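Local coordinates for protein diguanylate cyclase (PDB 5M3C) that joins a GGDEF domain, which holds guanosine-5'-triphosphate and a calcium ion, to an EAL domain with a calcium site of its own, at residues P34-F39 / I88-L93; D41-K46 / F122-V127; T180-A185 / V213-P218; V207-L212 / A261-L266. All coordinates share one frame; numbering follows the deposited sequence.

Contact 1 (P34-F39 / I88-L93); sequences PGAVLF and ILLPGL
Ala36 and Leu90 face each other as a hydrogen-bonded pair of two antiparallel strands in the GGDEF-domain sheet. Leu90 N bonds to Ala36 O at 2.8 Å and Ala36 N to Leu90 O at 3.1 Å. Two residues along, Leu38 and Ile88 are joined by the same pair of backbone hydrogen bonds, with Val37 and Leu89 as the non-hydrogen-bonded pair between.

Leu90 CB lies 4.1 Å from Ala36 CB. CG stands anti to the carbonyl carbon (chi1 -53°), and from there the CD1 branch reaches both Ala36 CB and Leu38 CD1, each at 4.0 Å. Ala36, with only a methyl, lets larger side chains come close: Leu93, past the strand end, brings CD1 to 4.1 Å from Ala36 CB. Beyond it, Pro34 CG packs on Leu93 CB at 4.2 Å, a rigid ring just ahead of the strand, which starts at Gly35.

The face carrying Leu38, Ile88 and Leu90 is covered by Leu106 and Val102 of helix 96-108, whereas Val37, on the other face, meets Ala146 of helix 139-155. Strands 77-82 and 119-132 flank the pair.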
loop_
_atom_site.group_PDB
_atom_site.type_symbol
_atom_site.label_atom_id
_atom_site.label_comp_id
_atom_site.label_asym_id
_atom_site.label_seq_id
_atom_site.Cartn_x
_atom_site.Cartn_y
_atom_site.Cartn_z
ATOM N N PRO B 34 -42.637 -13.574 -11.085
ATOM C CA PRO B 34 -41.770 -12.747 -10.272
ATOM C C PRO B 34 -41.468 -11.432 -10.977
ATOM O O PRO B 34 -41.749 -11.289 -12.169
ATOM C CB PRO B 34 -40.504 -13.591 -10.173
ATOM C CG PRO B 34 -40.434 -14.270 -11.502
ATOM C CD PRO B 34 -41.860 -14.472 -11.958
ATOM N N GLY B 35 -40.902 -10.481 -10.245
ATOM C CA GLY B 35 -40.485 -9.219 -10.843
ATOM C C GLY B 35 -39.447 -8.525 -9.990
ATOM O O GLY B 35 -39.011 -9.061 -8.974
ATOM N N ALA B 36 -39.052 -7.325 -10.394
ATOM C CA ALA B 36 -37.994 -6.616 -9.690
ATOM C C ALA B 36 -38.153 -5.104 -9.740
ATOM O O ALA B 36 -38.595 -4.541 -10.737
ATOM C CB ALA B 36 -36.640 -7.011 -10.256
ATOM N N VAL B 37 -37.784 -4.463 -8.639
ATOM C CA VAL B 37 -37.680 -3.018 -8.565
ATOM C C VAL B 37 -36.244 -2.678 -8.192
ATOM O O VAL B 37 -35.724 -3.181 -7.193
ATOM C CB VAL B 37 -38.621 -2.433 -7.499
ATOM C CG1 VAL B 37 -38.404 -0.933 -7.370
ATOM C CG2 VAL B 37 -40.070 -2.741 -7.846
ATOM N N LEU B 38 -35.605 -1.843 -9.004
ATOM C CA LEU B 38 -34.210 -1.470 -8.784
ATOM C C LEU B 38 -34.089 -0.001 -8.408
ATOM O O LEU B 38 -34.630 0.869 -9.089
ATOM C CB LEU B 38 -33.368 -1.754 -10.032
ATOM C CG LEU B 38 -32.920 -3.207 -10.231
ATOM C CD1 LEU B 38 -34.114 -4.149 -10.265
ATOM C CD2 LEU B 38 -32.095 -3.361 -11.499
ATOM N N PHE B 39 -33.369 0.263 -7.320
ATOM C CA PHE B 39 -33.132 1.621 -6.842
ATOM C C PHE B 39 -31.697 2.041 -7.135
ATOM O O PHE B 39 -30.750 1.419 -6.640
ATOM C CB PHE B 39 -33.382 1.695 -5.338
ATOM C CG PHE B 39 -33.722 3.070 -4.848
ATOM C CD1 PHE B 39 -32.773 4.074 -4.852
ATOM C CD2 PHE B 39 -34.992 3.355 -4.376
ATOM C CE1 PHE B 39 -33.085 5.341 -4.399
ATOM C CE2 PHE B 39 -35.312 4.618 -3.924
ATOM C CZ PHE B 39 -34.357 5.614 -3.933
ATOM N N ILE B 88 -36.304 1.746 -11.161
ATOM C CA ILE B 88 -36.535 0.912 -12.330
ATOM C C ILE B 88 -37.437 -0.269 -12.003
ATOM O O ILE B 88 -37.395 -0.808 -10.897
ATOM C CB ILE B 88 -35.201 0.385 -12.889
ATOM C CG1 ILE B 88 -34.320 1.554 -13.326
ATOM C CG2 ILE B 88 -35.439 -0.554 -14.062
ATOM C CD1 ILE B 88 -32.895 1.159 -13.640
ATOM N N LEU B 89 -38.245 -0.669 -12.981
ATOM C CA LEU B 89 -39.193 -1.760 -12.812
ATOM C C LEU B 89 -38.971 -2.808 -13.897
ATOM O O LEU B 89 -38.851 -2.480 -15.076
ATOM C CB LEU B 89 -40.626 -1.210 -12.854
ATOM C CG LEU B 89 -41.843 -2.120 -12.620
ATOM C CD1 LEU B 89 -42.451 -2.567 -13.941
ATOM C CD2 LEU B 89 -41.528 -3.319 -11.738
ATOM N N LEU B 90 -38.889 -4.067 -13.479
ATOM C CA LEU B 90 -38.773 -5.193 -14.396
ATOM C C LEU B 90 -39.987 -6.096 -14.197
ATOM O O LEU B 90 -39.992 -6.957 -13.312
ATOM C CB LEU B 90 -37.473 -5.958 -14.142
ATOM C CG LEU B 90 -36.197 -5.108 -14.147
ATOM C CD1 LEU B 90 -34.996 -5.953 -13.757
ATOM C CD2 LEU B 90 -35.967 -4.450 -15.500
ATOM N N PRO B 91 -41.023 -5.895 -15.029
ATOM C CA PRO B 91 -42.373 -6.442 -14.870
ATOM C C PRO B 91 -42.447 -7.941 -15.097
ATOM O O PRO B 91 -43.014 -8.669 -14.278
ATOM C CB PRO B 91 -43.191 -5.714 -15.950
ATOM C CG PRO B 91 -42.270 -4.743 -16.609
ATOM C CD PRO B 91 -40.874 -5.177 -16.303
ATOM N N GLY B 92 -41.890 -8.388 -16.214
ATOM C CA GLY B 92 -41.900 -9.798 -16.552
ATOM C C GLY B 92 -40.503 -10.371 -16.490
ATOM O O GLY B 92 -39.617 -9.955 -17.238
ATOM N N LEU B 93 -40.307 -11.318 -15.579
ATOM C CA LEU B 93 -39.047 -12.034 -15.465
ATOM C C LEU B 93 -39.338 -13.520 -15.530
ATOM O O LEU B 93 -40.280 -13.996 -14.895
ATOM C CB LEU B 93 -38.360 -11.723 -14.134
ATOM C CG LEU B 93 -37.764 -10.337 -13.887
ATOM C CD1 LEU B 93 -37.035 -10.356 -12.552
ATOM C CD2 LEU B 93 -36.820 -9.910 -15.000
#

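Contact 2 (D41-K46 / F122-V127); sequences DLDRFK and FVSASV. With CA (calcium ion), chain G; GTP (guanosine-5'-triphosphate), chain I.
Asp43 and Ser126 are brought together by side chains that set Asp43 CG and Ser126 OG anti to their own carbonyl carbons, at chi1 -75° and -53°. Ser124 swings OG anti to its backbone N (177°) and reaches the same carboxylate. This is the GGDEF-domain sheet where strand 35-43 pairs antiparallel with strand 119-132 and ends beside the guanosine-5'-triphosphate.

Ser126 OG donates to the syn lone pair of Asp43 OD1 at 2.6 Å, and Ser124 OG to the anti lone pair of OD2 at 2.9 Å. Two serines hold the carboxylate from the neighbouring strand; Lys154 forms a salt bridge with OD1 and the backbone N of Ser159 bonds to OD2, so a buried acid is well supplied with donors. Earlier on the strand, Asp41 and Ser126 exchange two backbone hydrogen bonds, and Leu42 lays CD2 against Ala125 CB at 4.1 Å, an apolar pair suited to the interior.

Asp41 serves the metal: its OD1 binds the calcium ion at 2.2 Å, joined by Leu42 O, three phosphate oxygens and Asp84. After the strand the chain turns through Arg44 into helix 45-52, and backbone amides at this turn and helix start grip the phosphates of guanosine-5'-triphosphate. Arg44 N bonds to its O2G and Lys46 N to O1B, while Phe45 N donates to O2B at 3.0 Å, the oxygen that also binds the calcium ion, 2.3 Å away.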
loop_
_atom_site.group_PDB
_atom_site.type_symbol
_atom_site.label_atom_id
_atom_site.label_comp_id
_atom_site.label_asym_id
_atom_site.label_seq_id
_atom_site.Cartn_x
_atom_site.Cartn_y
_atom_site.Cartn_z
ATOM N N ASP B 41 -28.916 5.148 -7.054
ATOM C CA ASP B 41 -28.545 6.456 -6.526
ATOM C C ASP B 41 -27.124 6.804 -6.959
ATOM O O ASP B 41 -26.177 6.092 -6.624
ATOM C CB ASP B 41 -28.651 6.442 -5.000
ATOM C CG ASP B 41 -28.479 7.819 -4.383
ATOM O OD1 ASP B 41 -27.672 8.614 -4.906
ATOM O OD2 ASP B 41 -29.145 8.106 -3.365
ATOM N N LEU B 42 -26.975 7.893 -7.706
ATOM C CA LEU B 42 -25.665 8.294 -8.212
ATOM C C LEU B 42 -24.661 8.411 -7.072
ATOM O O LEU B 42 -25.014 8.817 -5.965
ATOM C CB LEU B 42 -25.757 9.621 -8.974
ATOM C CG LEU B 42 -26.561 9.602 -10.280
ATOM C CD1 LEU B 42 -26.383 10.902 -11.050
ATOM C CD2 LEU B 42 -26.172 8.417 -11.154
ATOM N N ASP B 43 -23.410 8.050 -7.349
ATOM C CA ASP B 43 -22.350 8.070 -6.341
ATOM C C ASP B 43 -21.619 9.411 -6.285
ATOM O O ASP B 43 -21.147 9.917 -7.303
ATOM C CB ASP B 43 -21.339 6.956 -6.613
ATOM C CG ASP B 43 -21.862 5.586 -6.236
ATOM O OD1 ASP B 43 -22.567 5.478 -5.211
ATOM O OD2 ASP B 43 -21.560 4.614 -6.959
ATOM N N ARG B 44 -21.528 9.976 -5.084
ATOM C CA ARG B 44 -20.785 11.212 -4.856
ATOM C C ARG B 44 -21.004 12.224 -5.977
ATOM O O ARG B 44 -20.052 12.735 -6.566
ATOM C CB ARG B 44 -19.293 10.908 -4.695
ATOM C CG ARG B 44 -18.965 10.094 -3.451
ATOM N N PHE B 45 -22.270 12.512 -6.259
ATOM C CA PHE B 45 -22.636 13.449 -7.315
ATOM C C PHE B 45 -22.514 14.897 -6.837
ATOM O O PHE B 45 -22.425 15.819 -7.650
ATOM C CB PHE B 45 -24.063 13.169 -7.793
ATOM C CG PHE B 45 -24.391 13.777 -9.129
ATOM C CD1 PHE B 45 -23.911 13.212 -10.301
ATOM C CD2 PHE B 45 -25.192 14.903 -9.215
ATOM C CE1 PHE B 45 -24.215 13.766 -11.532
ATOM C CE2 PHE B 45 -25.502 15.461 -10.443
ATOM C CZ PHE B 45 -25.013 14.893 -11.603
ATOM N N LYS B 46 -22.514 15.098 -5.519
ATOM C CA LYS B 46 -22.354 16.435 -4.945
ATOM C C LYS B 46 -21.021 17.036 -5.378
ATOM O O LYS B 46 -20.946 18.210 -5.753
ATOM C CB LYS B 46 -22.437 16.388 -3.417
ATOM N N PHE B 122 -16.643 10.754 -15.793
ATOM C CA PHE B 122 -17.118 9.466 -15.316
ATOM C C PHE B 122 -17.910 9.637 -14.031
ATOM O O PHE B 122 -17.426 10.220 -13.060
ATOM C CB PHE B 122 -15.955 8.511 -15.062
ATOM C CG PHE B 122 -15.089 8.273 -16.263
ATOM C CD1 PHE B 122 -14.122 9.197 -16.625
ATOM C CD2 PHE B 122 -15.236 7.126 -17.028
ATOM C CE1 PHE B 122 -13.322 8.986 -17.728
ATOM C CE2 PHE B 122 -14.436 6.909 -18.134
ATOM C CZ PHE B 122 -13.478 7.841 -18.484
ATOM N N VAL B 123 -19.133 9.122 -14.035
ATOM C CA VAL B 123 -19.959 9.101 -12.840
ATOM C C VAL B 123 -20.300 7.651 -12.524
ATOM O O VAL B 123 -20.365 6.810 -13.420
ATOM C CB VAL B 123 -21.254 9.919 -13.020
ATOM C CG1 VAL B 123 -20.963 11.232 -13.733
ATOM C CG2 VAL B 123 -22.287 9.121 -13.793
ATOM N N SER B 124 -20.508 7.367 -11.246
ATOM C CA SER B 124 -20.797 6.014 -10.797
ATOM C C SER B 124 -22.135 5.987 -10.071
ATOM O O SER B 124 -22.759 7.029 -9.873
ATOM C CB SER B 124 -19.684 5.528 -9.871
ATOM O OG SER B 124 -19.974 4.245 -9.355
ATOM N N ALA B 125 -22.576 4.797 -9.674
ATOM C CA ALA B 125 -23.853 4.658 -8.983
ATOM C C ALA B 125 -23.910 3.385 -8.152
ATOM O O ALA B 125 -23.225 2.408 -8.446
ATOM C CB ALA B 125 -24.995 4.679 -9.987
ATOM N N SER B 126 -24.732 3.411 -7.109
ATOM C CA SER B 126 -24.981 2.231 -6.291
ATOM C C SER B 126 -26.392 1.722 -6.570
ATOM O O SER B 126 -27.301 2.507 -6.838
ATOM C CB SER B 126 -24.819 2.566 -4.811
ATOM O OG SER B 126 -23.568 3.182 -4.573
ATOM N N VAL B 127 -26.580 0.409 -6.512
ATOM C CA VAL B 127 -27.852 -0.172 -6.915
ATOM C C VAL B 127 -28.404 -1.138 -5.878
ATOM O O VAL B 127 -27.716 -2.062 -5.436
ATOM C CB VAL B 127 -27.723 -0.917 -8.255
ATOM C CG1 VAL B 127 -29.090 -1.374 -8.740
ATOM C CG2 VAL B 127 -27.056 -0.030 -9.295
HETATM CA CA CA G . -26.127 10.172 -4.429
HETATM P PG GTP I . -23.642 9.556 -1.998
HETATM O O1G GTP I . -23.493 9.434 -0.500
HETATM O O2G GTP I . -22.808 8.584 -2.795
HETATM O O3G GTP I . -25.072 9.657 -2.472
HETATM O O3B GTP I . -22.968 10.968 -2.382
HETATM P PB GTP I . -23.835 12.187 -2.980
HETATM O O1B GTP I . -22.991 13.438 -2.938
HETATM O O2B GTP I . -24.447 11.751 -4.290
HETATM O O3A GTP I . -24.979 12.314 -1.850
HETATM P PA GTP I . -26.456 12.874 -2.163
HETATM O O1A GTP I . -26.992 13.520 -0.908
HETATM O O2A GTP I . -27.257 11.796 -2.857
HETATM O "O5'" GTP I . -26.162 14.036 -3.223
HETATM C "C5'" GTP I . -27.109 14.279 -4.249
HETATM C "C4'" GTP I . -26.548 15.372 -5.135
HETATM O "O4'" GTP I . -27.275 15.411 -6.364
HETATM C "C3'" GTP I . -26.675 16.739 -4.473
HETATM O "O3'" GTP I . -25.397 17.375 -4.372
HETATM C "C2'" GTP I . -27.600 17.524 -5.379
HETATM O "O2'" GTP I . -27.191 18.886 -5.522
HETATM C "C1'" GTP I . -27.507 16.777 -6.696
HETATM N N9 GTP I . -28.744 16.954 -7.477
HETATM C C8 GTP I . -29.975 16.531 -7.141
HETATM N N7 GTP I . -30.868 16.881 -8.103
HETATM C C5 GTP I . -30.197 17.537 -9.067
HETATM C C6 GTP I . -30.524 18.176 -10.359
HETATM O O6 GTP I . -31.697 18.177 -10.783
HETATM N N1 GTP I . -29.531 18.748 -11.056
HETATM C C2 GTP I . -28.258 18.755 -10.615
HETATM N N2 GTP I . -27.303 19.351 -11.370
HETATM N N3 GTP I . -27.889 18.189 -9.441
HETATM C C4 GTP I . -28.796 17.581 -8.646
#

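Contact 3 (T180-A185 / V213-P218); sequences TELRRA and VRWYHP
Glu181 OE2 accepts a hydrogen bond from His217 NE2 at 2.5 Å, through the anti lone pair of the carboxylate. The donor line leaves the imidazole plane by 18°, and the carboxylate and ring planes stand 65° apart. A bend at chi2 (-44°) folds the Glu181 chain so that its tip comes to the ring edge.

Beside this pair, Trp215 presses its benzene end against the helix. Its CH2 lies 3.8 Å from Leu182 CB, and Leu182 CD1 sits over one face, offset toward the rim, in a CH-pi contact, 4.3 Å from the six-membered ring centroid. Glu181 CB meets the indole edge in plane, 3.8 Å from CZ2, and Ala185 CB comes 3.8 Å from NE1; the short alanine lets the indole lie close to helix 168-187.

Further out, Leu231 and Ala232 of helix 225-234 pack on Leu182, while Leu191 and Ile223 pack on Trp215. Phe220 meets the His217 ring edge-to-face. The contact joins helix 168-187 to the C-terminal end of strand 206-217 in the EAL domain.

His217 ND1 is hydrogen-bonded to the backbone N of Leu219. With ND1 accepting and NE2 donating to Glu181, the histidine is probably neutral, though the carboxylate would tend to raise its basicity.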
loop_
_atom_site.group_PDB
_atom_site.type_symbol
_atom_site.label_atom_id
_atom_site.label_comp_id
_atom_site.label_asym_id
_atom_site.label_seq_id
_atom_site.Cartn_x
_atom_site.Cartn_y
_atom_site.Cartn_z
ATOM N N THR B 180 -27.166 12.137 12.740
ATOM C CA THR B 180 -27.793 13.318 13.331
ATOM C C THR B 180 -27.340 13.485 14.770
ATOM O O THR B 180 -27.025 14.593 15.215
ATOM C CB THR B 180 -29.331 13.228 13.314
ATOM O OG1 THR B 180 -29.742 11.924 13.740
ATOM C CG2 THR B 180 -29.873 13.490 11.924
ATOM N N GLU B 181 -27.303 12.373 15.492
ATOM C CA GLU B 181 -26.904 12.398 16.887
ATOM C C GLU B 181 -25.453 12.831 17.039
ATOM O O GLU B 181 -25.123 13.594 17.945
ATOM C CB GLU B 181 -27.133 11.034 17.536
ATOM C CG GLU B 181 -28.600 10.715 17.779
ATOM C CD GLU B 181 -29.368 11.892 18.359
ATOM O OE1 GLU B 181 -29.811 12.762 17.583
ATOM O OE2 GLU B 181 -29.533 11.944 19.594
ATOM N N LEU B 182 -24.586 12.355 16.153
ATOM C CA LEU B 182 -23.191 12.777 16.181
ATOM C C LEU B 182 -23.119 14.267 15.890
ATOM O O LEU B 182 -22.453 15.021 16.602
ATOM C CB LEU B 182 -22.356 11.998 15.162
ATOM C CG LEU B 182 -20.854 12.312 15.140
ATOM C CD1 LEU B 182 -20.210 12.073 16.497
ATOM C CD2 LEU B 182 -20.153 11.485 14.074
ATOM N N ARG B 183 -23.828 14.686 14.846
ATOM C CA ARG B 183 -23.846 16.088 14.444
ATOM C C ARG B 183 -24.284 16.966 15.613
ATOM O O ARG B 183 -23.712 18.030 15.848
ATOM C CB ARG B 183 -24.779 16.293 13.242
ATOM C CG ARG B 183 -24.238 17.265 12.202
ATOM C CD ARG B 183 -25.108 17.323 10.955
ATOM N NE ARG B 183 -24.768 16.285 9.981
ATOM C CZ ARG B 183 -23.776 16.378 9.095
ATOM N NH1 ARG B 183 -23.546 15.382 8.244
ATOM N NH2 ARG B 183 -23.009 17.462 9.058
ATOM N N ARG B 184 -25.295 16.509 16.347
ATOM C CA ARG B 184 -25.788 17.234 17.517
ATOM C C ARG B 184 -24.775 17.232 18.655
ATOM O O ARG B 184 -24.435 18.284 19.196
ATOM C CB ARG B 184 -27.095 16.617 18.003
ATOM C CG ARG B 184 -28.272 16.915 17.094
ATOM C CD ARG B 184 -29.535 16.211 17.549
ATOM N NE ARG B 184 -30.705 17.044 17.298
ATOM C CZ ARG B 184 -31.223 17.891 18.183
ATOM N NH1 ARG B 184 -30.687 18.012 19.393
ATOM N NH2 ARG B 184 -32.287 18.614 17.863
ATOM N N ALA B 185 -24.304 16.043 19.010
ATOM C CA ALA B 185 -23.359 15.874 20.106
ATOM C C ALA B 185 -22.134 16.748 19.893
ATOM O O ALA B 185 -21.602 17.352 20.834
ATOM C CB ALA B 185 -22.948 14.415 20.215
ATOM N N VAL B 213 -11.422 9.851 22.965
ATOM C CA VAL B 213 -12.793 10.316 22.781
ATOM C C VAL B 213 -13.805 9.220 23.094
ATOM O O VAL B 213 -13.667 8.083 22.646
ATOM C CB VAL B 213 -13.045 10.791 21.340
ATOM C CG1 VAL B 213 -14.289 11.664 21.287
ATOM C CG2 VAL B 213 -11.844 11.553 20.810
ATOM N N ARG B 214 -14.824 9.579 23.866
ATOM C CA ARG B 214 -15.903 8.666 24.202
ATOM C C ARG B 214 -17.234 9.293 23.824
ATOM O O ARG B 214 -17.351 10.513 23.730
ATOM C CB ARG B 214 -15.899 8.359 25.700
ATOM C CG ARG B 214 -14.755 7.469 26.164
ATOM C CD ARG B 214 -14.965 6.023 25.745
ATOM N NE ARG B 214 -14.097 5.113 26.487
ATOM C CZ ARG B 214 -12.846 4.813 26.144
ATOM N NH1 ARG B 214 -12.292 5.352 25.063
ATOM N NH2 ARG B 214 -12.143 3.969 26.888
ATOM N N TRP B 215 -18.240 8.453 23.609
ATOM C CA TRP B 215 -19.570 8.936 23.273
ATOM C C TRP B 215 -20.631 8.025 23.868
ATOM O O TRP B 215 -20.801 6.892 23.426
ATOM C CB TRP B 215 -19.736 9.028 21.750
ATOM C CG TRP B 215 -21.060 9.599 21.304
ATOM C CD1 TRP B 215 -21.891 10.407 22.024
ATOM C CD2 TRP B 215 -21.684 9.425 20.026
ATOM N NE1 TRP B 215 -22.998 10.733 21.281
ATOM C CE2 TRP B 215 -22.894 10.145 20.049
ATOM C CE3 TRP B 215 -21.340 8.725 18.866
ATOM C CZ2 TRP B 215 -23.759 10.189 18.959
ATOM C CZ3 TRP B 215 -22.202 8.769 17.783
ATOM C CH2 TRP B 215 -23.397 9.495 17.838
ATOM N N TYR B 216 -21.333 8.521 24.884
ATOM C CA TYR B 216 -22.465 7.799 25.447
ATOM C C TYR B 216 -23.772 8.432 25.001
ATOM O O TYR B 216 -23.926 9.654 25.043
ATOM C CB TYR B 216 -22.417 7.781 26.974
ATOM C CG TYR B 216 -23.666 7.183 27.592
ATOM C CD1 TYR B 216 -23.828 5.802 27.685
ATOM C CD2 TYR B 216 -24.691 7.993 28.065
ATOM C CE1 TYR B 216 -24.970 5.247 28.238
ATOM C CE2 TYR B 216 -25.836 7.447 28.622
ATOM C CZ TYR B 216 -25.970 6.072 28.705
ATOM O OH TYR B 216 -27.104 5.519 29.256
ATOM N N HIS B 217 -24.711 7.594 24.574
ATOM C CA HIS B 217 -26.050 8.056 24.238
ATOM C C HIS B 217 -27.071 7.132 24.890
ATOM O O HIS B 217 -27.062 5.927 24.647
ATOM C CB HIS B 217 -26.254 8.082 22.723
ATOM C CG HIS B 217 -27.419 8.915 22.291
ATOM N ND1 HIS B 217 -28.719 8.600 22.617
ATOM C CD2 HIS B 217 -27.480 10.052 21.560
ATOM C CE1 HIS B 217 -29.532 9.507 22.107
ATOM N NE2 HIS B 217 -28.806 10.399 21.460
ATOM N N PRO B 218 -27.965 7.699 25.713
ATOM C CA PRO B 218 -28.918 6.906 26.491
ATOM C C PRO B 218 -29.672 5.883 25.646
ATOM O O PRO B 218 -29.852 4.739 26.067
ATOM C CB PRO B 218 -29.894 7.956 27.034
ATOM C CG PRO B 218 -29.152 9.246 26.990
ATOM C CD PRO B 218 -28.207 9.146 25.833
#

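Contact 4 (V207-L212 / A261-L266); sequences VGAEAL and APFGPL. With CA (calcium ion), chain H.
Leu266 and Ala209 bury the most surface here, where two parallel neighbours of the EAL domain's barrel-like sheet start to pair. Ala209 N donates to Pro265 O at 3.0 Å, in the carbonyl plane, and Ser267 continues the ladder to Ala209 and Ala211.

Leu266 has CG anti to its backbone N (chi1 179°), carrying the side chain toward the other strand. Its CD1 lies 3.3 Å from Ala209 O and settles between two methyls, 4.1 Å from both Ala209 CB and Ala211 CB, the long leucine matched by two small alanines. Phe263 turns a ring edge to Ala209 CB, which lies in the ring plane 3.9 Å from CE2. Phe421 of helix 418-425 touches both.

Gly208 and Gly264 bring their CA atoms to 3.8 Å. Both have positive phi, where a CB would press on the preceding carbonyl oxygen, and at Gly208 also on Pro265 O, so glycine suits each place.

Glu210, between the two alanines, projects away. Its extended chain takes OE2 to the calcium ion at 2.3 Å, alongside Asn269, Glu301 and Asp331, and Gln408 bonds to OE1. Strand alternation thus separates the chemistry: an apolar patch on one side, a carboxylate metal ligand on the other.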
loop_
_atom_site.group_PDB
_atom_site.type_symbol
_atom_site.label_atom_id
_atom_site.label_comp_id
_atom_site.label_asym_id
_atom_site.label_seq_id
_atom_site.Cartn_x
_atom_site.Cartn_y
_atom_site.Cartn_z
ATOM N N VAL B 207 4.532 9.298 33.057
ATOM C CA VAL B 207 5.273 9.835 31.919
ATOM C C VAL B 207 4.377 10.624 30.970
ATOM O O VAL B 207 4.841 11.152 29.959
ATOM C CB VAL B 207 5.942 8.715 31.107
ATOM C CG1 VAL B 207 7.085 9.280 30.276
ATOM C CG2 VAL B 207 6.446 7.619 32.030
ATOM N N GLY B 208 3.093 10.700 31.297
ATOM C CA GLY B 208 2.130 11.397 30.456
ATOM C C GLY B 208 0.794 10.686 30.462
ATOM O O GLY B 208 0.575 9.763 31.244
ATOM N N ALA B 209 -0.106 11.119 29.589
ATOM C CA ALA B 209 -1.422 10.502 29.495
ATOM C C ALA B 209 -1.975 10.628 28.081
ATOM O O ALA B 209 -1.551 11.494 27.317
ATOM C CB ALA B 209 -2.374 11.141 30.494
ATOM N N GLU B 210 -2.919 9.757 27.733
ATOM C CA GLU B 210 -3.573 9.824 26.433
ATOM C C GLU B 210 -5.034 10.226 26.583
ATOM O O GLU B 210 -5.754 9.698 27.439
ATOM C CB GLU B 210 -3.485 8.483 25.705
ATOM C CG GLU B 210 -4.039 8.532 24.289
ATOM C CD GLU B 210 -3.964 7.196 23.574
ATOM O OE1 GLU B 210 -3.568 6.198 24.208
ATOM O OE2 GLU B 210 -4.305 7.144 22.374
ATOM N N ALA B 211 -5.460 11.164 25.741
ATOM C CA ALA B 211 -6.848 11.602 25.695
ATOM C C ALA B 211 -7.599 10.792 24.649
ATOM O O ALA B 211 -7.204 10.745 23.487
ATOM C CB ALA B 211 -6.927 13.085 25.376
ATOM N N LEU B 212 -8.685 10.159 25.076
ATOM C CA LEU B 212 -9.444 9.246 24.234
ATOM C C LEU B 212 -10.910 9.659 24.176
ATOM O O LEU B 212 -11.568 9.783 25.209
ATOM C CB LEU B 212 -9.330 7.828 24.790
ATOM C CG LEU B 212 -7.902 7.287 24.890
ATOM C CD1 LEU B 212 -7.808 6.188 25.937
ATOM C CD2 LEU B 212 -7.429 6.788 23.534
ATOM N N ALA B 261 0.811 19.736 38.853
ATOM C CA ALA B 261 2.188 19.839 38.405
ATOM C C ALA B 261 2.385 19.056 37.114
ATOM O O ALA B 261 1.516 18.281 36.716
ATOM C CB ALA B 261 3.123 19.328 39.488
ATOM N N PRO B 262 3.541 19.250 36.461
ATOM C CA PRO B 262 3.818 18.577 35.203
ATOM C C PRO B 262 3.970 17.083 35.437
ATOM O O PRO B 262 4.703 16.663 36.334
ATOM C CB PRO B 262 5.135 19.209 34.751
ATOM C CG PRO B 262 5.816 19.590 36.017
ATOM C CD PRO B 262 4.732 19.930 37.000
ATOM N N PHE B 263 3.265 16.293 34.638
ATOM C CA PHE B 263 3.199 14.854 34.836
ATOM C C PHE B 263 3.476 14.134 33.522
ATOM O O PHE B 263 3.123 12.967 33.352
ATOM C CB PHE B 263 1.811 14.469 35.348
ATOM C CG PHE B 263 0.710 14.749 34.362
ATOM C CD1 PHE B 263 0.258 16.045 34.156
ATOM C CD2 PHE B 263 0.135 13.719 33.632
ATOM C CE1 PHE B 263 -0.748 16.307 33.246
ATOM C CE2 PHE B 263 -0.872 13.976 32.720
ATOM C CZ PHE B 263 -1.315 15.272 32.528
ATOM N N GLY B 264 4.118 14.844 32.601
ATOM C CA GLY B 264 4.344 14.340 31.255
ATOM C C GLY B 264 3.389 15.011 30.287
ATOM O O GLY B 264 2.488 15.738 30.707
ATOM N N PRO B 265 3.579 14.774 28.981
ATOM C CA PRO B 265 2.696 15.363 27.985
ATOM C C PRO B 265 1.412 14.559 27.777
ATOM O O PRO B 265 1.261 13.458 28.316
ATOM C CB PRO B 265 3.547 15.369 26.705
ATOM C CG PRO B 265 4.764 14.540 26.991
ATOM C CD PRO B 265 4.627 13.947 28.362
ATOM N N LEU B 266 0.496 15.126 26.997
ATOM C CA LEU B 266 -0.790 14.500 26.715
ATOM C C LEU B 266 -0.865 14.086 25.246
ATOM O O LEU B 266 -0.584 14.884 24.347
ATOM C CB LEU B 266 -1.927 15.469 27.053
ATOM C CG LEU B 266 -3.360 14.993 26.791
ATOM C CD1 LEU B 266 -3.755 13.895 27.761
ATOM C CD2 LEU B 266 -4.330 16.158 26.891
HETATM CA CA CA H . -3.508 6.007 20.485
#

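From the N terminus, strand 35-43 opens two loops in turn: contact 1 closes the first at 88-93, and contact 2 the second at 122-127. Their segments alternate, so the loops cross, and both tie strands of the GGDEF-domain sheet together; they touch through Phe39 and Val127. The EAL domain repeats the crossed pattern. Contact 3 ties helix 168-187 to strand 206-217, closing at 213-218 after that strand has opened contact 4, which ties it to the loop and start of strand 266-269. Contacts 1 and 2 finish before contact 3 begins. Contacts 2 and 4, holding two and one protein ligands of a calcium ion, have centres about 45 Å apart.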